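Local coordinates for uncharacterized protein (Xanthomonas campestris pv. campestris, PDB 3HIU) that is of unknown function but belongs to the ferritin-like DUF892 family and folds into a bundle of four long helices that pairs with a second subunit, at residues 104-115 / 130-141. Residues are numbered along the deposited sequence; the frame is centred on the assembly and turned at random.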
loop_
_atom_site.group_PDB
_atom_site.type_symbol
_atom_site.label_atom_id
_atom_site.label_comp_id
_atom_site.label_asym_id
_atom_site.label_seq_id
_atom_site.Cartn_x
_atom_site.Cartn_y
_atom_site.Cartn_z
ATOM N N GLU B 104 1.237 -3.677 3.625
ATOM C CA GLU B 104 2.230 -3.462 4.683
ATOM C C GLU B 104 2.551 -1.973 4.807
ATOM O O GLU B 104 3.077 -1.519 5.829
ATOM C CB GLU B 104 3.522 -4.246 4.415
ATOM C CG GLU B 104 3.397 -5.774 4.489
ATOM C CD GLU B 104 3.036 -6.282 5.880
ATOM O OE1 GLU B 104 2.916 -5.464 6.813
ATOM O OE2 GLU B 104 2.871 -7.508 6.037
ATOM N N HIS B 105 2.246 -1.216 3.757
ATOM C CA HIS B 105 2.378 0.233 3.836
ATOM C C HIS B 105 1.087 0.919 4.305
ATOM O O HIS B 105 1.130 1.940 4.983
ATOM C CB HIS B 105 2.927 0.803 2.525
ATOM C CG HIS B 105 4.422 0.787 2.465
ATOM N ND1 HIS B 105 5.141 -0.250 1.899
ATOM C CD2 HIS B 105 5.344 1.665 2.939
ATOM C CE1 HIS B 105 6.434 -0.000 2.016
ATOM N NE2 HIS B 105 6.583 1.152 2.637
ATOM N N LEU B 106 -0.059 0.340 3.961
ATOM C CA LEU B 106 -1.301 0.745 4.588
ATOM C C LEU B 106 -1.109 0.639 6.087
ATOM O O LEU B 106 -1.397 1.565 6.828
ATOM C CB LEU B 106 -2.448 -0.169 4.150
ATOM C CG LEU B 106 -3.849 0.273 4.584
ATOM C CD1 LEU B 106 -4.061 1.736 4.243
ATOM C CD2 LEU B 106 -4.924 -0.594 3.926
ATOM N N GLU B 107 -0.598 -0.498 6.535
ATOM C CA GLU B 107 -0.385 -0.721 7.963
ATOM C C GLU B 107 0.571 0.296 8.590
ATOM O O GLU B 107 0.257 0.890 9.626
ATOM C CB GLU B 107 0.090 -2.154 8.225
ATOM C CG GLU B 107 -0.992 -3.212 8.020
ATOM C CD GLU B 107 -0.589 -4.567 8.573
ATOM O OE1 GLU B 107 -1.188 -5.005 9.576
ATOM O OE2 GLU B 107 0.337 -5.191 8.011
ATOM N N ILE B 108 1.733 0.488 7.967
ATOM C CA ILE B 108 2.677 1.526 8.392
ATOM C C ILE B 108 1.944 2.848 8.652
ATOM O O ILE B 108 1.828 3.295 9.791
ATOM C CB ILE B 108 3.775 1.756 7.336
ATOM C CG1 ILE B 108 4.703 0.543 7.255
ATOM C CG2 ILE B 108 4.567 3.006 7.656
ATOM C CD1 ILE B 108 5.313 0.328 5.878
ATOM N N ALA B 109 1.436 3.464 7.592
ATOM C CA ALA B 109 0.736 4.723 7.737
ATOM C C ALA B 109 -0.222 4.704 8.934
ATOM O O ALA B 109 -0.206 5.613 9.761
ATOM C CB ALA B 109 0.010 5.077 6.455
ATOM N N SER B 110 -1.044 3.666 9.043
ATOM C CA SER B 110 -2.028 3.608 10.124
ATOM C C SER B 110 -1.391 3.603 11.507
ATOM O O SER B 110 -1.832 4.314 12.413
ATOM C CB SER B 110 -2.901 2.371 9.977
ATOM O OG SER B 110 -3.330 2.254 8.640
ATOM N N TYR B 111 -0.353 2.796 11.668
ATOM C CA TYR B 111 0.292 2.684 12.956
ATOM C C TYR B 111 1.091 3.940 13.308
ATOM O O TYR B 111 1.151 4.331 14.471
ATOM C CB TYR B 111 1.142 1.418 13.015
ATOM C CG TYR B 111 0.316 0.167 13.232
ATOM C CD1 TYR B 111 -0.365 -0.026 14.424
ATOM C CD2 TYR B 111 0.214 -0.816 12.250
ATOM C CE1 TYR B 111 -1.122 -1.164 14.645
ATOM C CE2 TYR B 111 -0.547 -1.967 12.455
ATOM C CZ TYR B 111 -1.213 -2.133 13.662
ATOM O OH TYR B 111 -1.971 -3.261 13.904
ATOM N N ARG B 112 1.694 4.584 12.313
ATOM C CA ARG B 112 2.321 5.874 12.563
ATOM C C ARG B 112 1.289 6.823 13.146
ATOM O O ARG B 112 1.549 7.480 14.139
ATOM C CB ARG B 112 2.907 6.480 11.290
ATOM C CG ARG B 112 4.123 5.753 10.738
ATOM C CD ARG B 112 4.650 6.424 9.461
ATOM N NE ARG B 112 5.696 7.408 9.738
ATOM C CZ ARG B 112 5.583 8.718 9.536
ATOM N NH1 ARG B 112 6.596 9.514 9.828
ATOM N NH2 ARG B 112 4.475 9.239 9.037
ATOM N N ALA B 113 0.111 6.891 12.522
ATOM C CA ALA B 113 -0.946 7.798 12.969
ATOM C C ALA B 113 -1.593 7.339 14.278
ATOM O O ALA B 113 -2.238 8.131 14.958
ATOM C CB ALA B 113 -1.985 8.002 11.882
ATOM N N LEU B 114 -1.413 6.070 14.637
ATOM C CA LEU B 114 -1.818 5.592 15.959
ATOM C C LEU B 114 -0.877 6.068 17.065
ATOM O O LEU B 114 -1.315 6.462 18.147
ATOM C CB LEU B 114 -1.931 4.072 15.997
ATOM C CG LEU B 114 -3.379 3.602 16.093
ATOM C CD1 LEU B 114 -3.486 2.154 15.655
ATOM C CD2 LEU B 114 -3.877 3.791 17.513
ATOM N N VAL B 115 0.418 6.025 16.796
ATOM C CA VAL B 115 1.395 6.556 17.732
ATOM C C VAL B 115 1.107 8.026 18.056
ATOM O O VAL B 115 1.436 8.506 19.142
ATOM C CB VAL B 115 2.814 6.418 17.171
ATOM C CG1 VAL B 115 3.833 6.918 18.177
ATOM C CG2 VAL B 115 3.089 4.963 16.806
ATOM N N CYS B 130 2.184 0.371 19.593
ATOM C CA CYS B 130 1.995 0.749 18.205
ATOM C C CYS B 130 3.290 0.989 17.439
ATOM O O CYS B 130 3.359 0.740 16.237
ATOM C CB CYS B 130 1.087 1.964 18.122
ATOM S SG CYS B 130 -0.539 1.604 18.746
ATOM N N GLU B 131 4.314 1.476 18.125
ATOM C CA GLU B 131 5.597 1.713 17.473
ATOM C C GLU B 131 6.278 0.376 17.208
ATOM O O GLU B 131 7.081 0.241 16.276
ATOM C CB GLU B 131 6.497 2.610 18.333
ATOM C CG GLU B 131 6.072 4.074 18.398
ATOM C CD GLU B 131 6.658 4.805 19.607
ATOM O OE1 GLU B 131 7.728 4.391 20.107
ATOM O OE2 GLU B 131 6.045 5.793 20.065
ATOM N N ASP B 132 5.952 -0.612 18.038
ATOM C CA ASP B 132 6.577 -1.920 17.929
ATOM C C ASP B 132 5.933 -2.714 16.805
ATOM O O ASP B 132 6.631 -3.349 16.011
ATOM C CB ASP B 132 6.530 -2.675 19.261
ATOM C CG ASP B 132 7.540 -2.143 20.266
ATOM O OD1 ASP B 132 8.650 -1.754 19.840
ATOM O OD2 ASP B 132 7.231 -2.107 21.479
ATOM N N ILE B 133 4.605 -2.666 16.724
ATOM C CA ILE B 133 3.904 -3.235 15.577
ATOM C C ILE B 133 4.387 -2.556 14.291
ATOM O O ILE B 133 4.603 -3.205 13.266
ATOM C CB ILE B 133 2.364 -3.094 15.713
ATOM C CG1 ILE B 133 1.841 -3.986 16.843
ATOM C CG2 ILE B 133 1.662 -3.434 14.387
ATOM C CD1 ILE B 133 0.391 -3.715 17.226
ATOM N N LEU B 134 4.563 -1.240 14.357
ATOM C CA LEU B 134 5.028 -0.461 13.208
ATOM C C LEU B 134 6.361 -0.962 12.645
ATOM O O LEU B 134 6.503 -1.123 11.441
ATOM C CB LEU B 134 5.132 1.026 13.580
ATOM C CG LEU B 134 5.982 1.902 12.653
ATOM C CD1 LEU B 134 5.447 1.885 11.220
ATOM C CD2 LEU B 134 6.040 3.318 13.196
ATOM N N GLN B 135 7.325 -1.204 13.532
ATOM C CA GLN B 135 8.670 -1.641 13.142
ATOM C C GLN B 135 8.628 -3.003 12.446
ATOM O O GLN B 135 9.436 -3.280 11.559
ATOM C CB GLN B 135 9.606 -1.690 14.362
ATOM C CG GLN B 135 10.961 -0.976 14.171
ATOM C CD GLN B 135 12.038 -1.830 13.492
ATOM O OE1 GLN B 135 12.102 -3.048 13.675
ATOM N NE2 GLN B 135 12.902 -1.179 12.717
ATOM N N GLN B 136 7.674 -3.841 12.850
ATOM C CA GLN B 136 7.476 -5.145 12.220
ATOM C C GLN B 136 6.914 -5.024 10.803
ATOM O O GLN B 136 7.244 -5.829 9.924
ATOM C CB GLN B 136 6.548 -6.019 13.071
ATOM C CG GLN B 136 6.965 -6.166 14.531
ATOM C CD GLN B 136 6.064 -7.127 15.298
ATOM O OE1 GLN B 136 4.889 -7.299 14.964
ATOM N NE2 GLN B 136 6.612 -7.759 16.328
ATOM N N GLU B 137 6.052 -4.030 10.586
ATOM C CA GLU B 137 5.474 -3.798 9.260
ATOM C C GLU B 137 6.567 -3.287 8.342
ATOM O O GLU B 137 6.699 -3.724 7.196
ATOM C CB GLU B 137 4.308 -2.807 9.328
ATOM C CG GLU B 137 3.228 -3.190 10.323
ATOM C CD GLU B 137 2.934 -4.674 10.312
ATOM O OE1 GLU B 137 2.954 -5.296 9.232
ATOM O OE2 GLU B 137 2.677 -5.229 11.389
ATOM N N ILE B 138 7.380 -2.379 8.871
ATOM C CA ILE B 138 8.533 -1.882 8.134
ATOM C C ILE B 138 9.499 -3.007 7.800
ATOM O O ILE B 138 9.915 -3.163 6.651
ATOM C CB ILE B 138 9.253 -0.795 8.912
ATOM C CG1 ILE B 138 8.458 0.515 8.807
ATOM C CG2 ILE B 138 10.665 -0.623 8.374
ATOM C CD1 ILE B 138 8.904 1.603 9.753
ATOM N N GLU B 139 9.848 -3.793 8.814
ATOM C CA GLU B 139 10.701 -4.963 8.637
ATOM C C GLU B 139 10.159 -5.865 7.521
ATOM O O GLU B 139 10.890 -6.284 6.618
ATOM C CB GLU B 139 10.778 -5.740 9.961
ATOM C CG GLU B 139 12.052 -6.554 10.175
ATOM C CD GLU B 139 11.873 -8.033 9.884
ATOM O OE1 GLU B 139 11.503 -8.385 8.745
ATOM O OE2 GLU B 139 12.118 -8.847 10.797
HETATM N N MSE B 140 8.857 -6.159 7.590
HETATM C CA MSE B 140 8.211 -7.081 6.647
HETATM C C MSE B 140 8.146 -6.511 5.228
HETATM O O MSE B 140 8.469 -7.195 4.250
HETATM C CB MSE B 140 6.807 -7.431 7.147
HETATM C CG MSE B 140 6.017 -8.401 6.259
HETATM SE SE MSE B 140 6.860 -10.145 5.967
HETATM C CE MSE B 140 5.262 -11.206 5.714
ATOM N N ALA B 141 7.724 -5.252 5.139
ATOM C CA ALA B 141 7.628 -4.552 3.869
ATOM C C ALA B 141 8.989 -4.557 3.192
ATOM O O ALA B 141 9.099 -4.773 1.973
ATOM C CB ALA B 141 7.146 -3.119 4.101
#
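Tyr111 lays its ring against the methyl branch of Ile133, a CH-pi contact in which CG2 of Ile133 stands 3.4 Å from the centroid of the Tyr111 ring and only 19° off its normal. The methyl is displaced toward the hydroxyl-bearing end, with CG2 of Ile133 3.2 Å from CZ of Tyr111. A beta-branched residue suits this place: CG2 of Ile133 lies anti to the backbone N, while CD1, at the end of the other branch, comes near the same ring at CE1. The Tyr111 side chain is a knob in the hole formed by Cys130, Ile133, Leu134 and Glu137.

Apolar packing continues along the helices in either direction from Tyr111. Ile108 is a second knob, among Leu134, Glu137, Ile138 and Ala141; its CG2 meets CD1 of Leu134 at 3.8 Å, the two side chains crossing at about a right angle. At one end the small Ala141 lets Glu104 bring its CB to 3.8 Å from the alanine CB; at the other, CG2 of Val115 lies 3.8 Å from CB of Cys130, whose SG touches Leu114.

The segments belong to helices 94-120 and 124-159, successive antiparallel members of the ferritin-like four-helix bundle; the axes of 104-115 and 130-141 approach to 8.7 Å, their directions 161° apart.

Three acidic residues gather on the side facing the bundle interior. Glu137, bent at chi2 (-41°), brings OE1 to 2.4 Å from OE1 of Glu104, a separation so short that its detail is doubtful, and to 2.9 Å from OE2 of Glu107. His45 of helix 36-62 hydrogen-bonds OE1 of Glu137, and a sodium ion at Thr49 and Gln52 lies close to the Glu107 side chain.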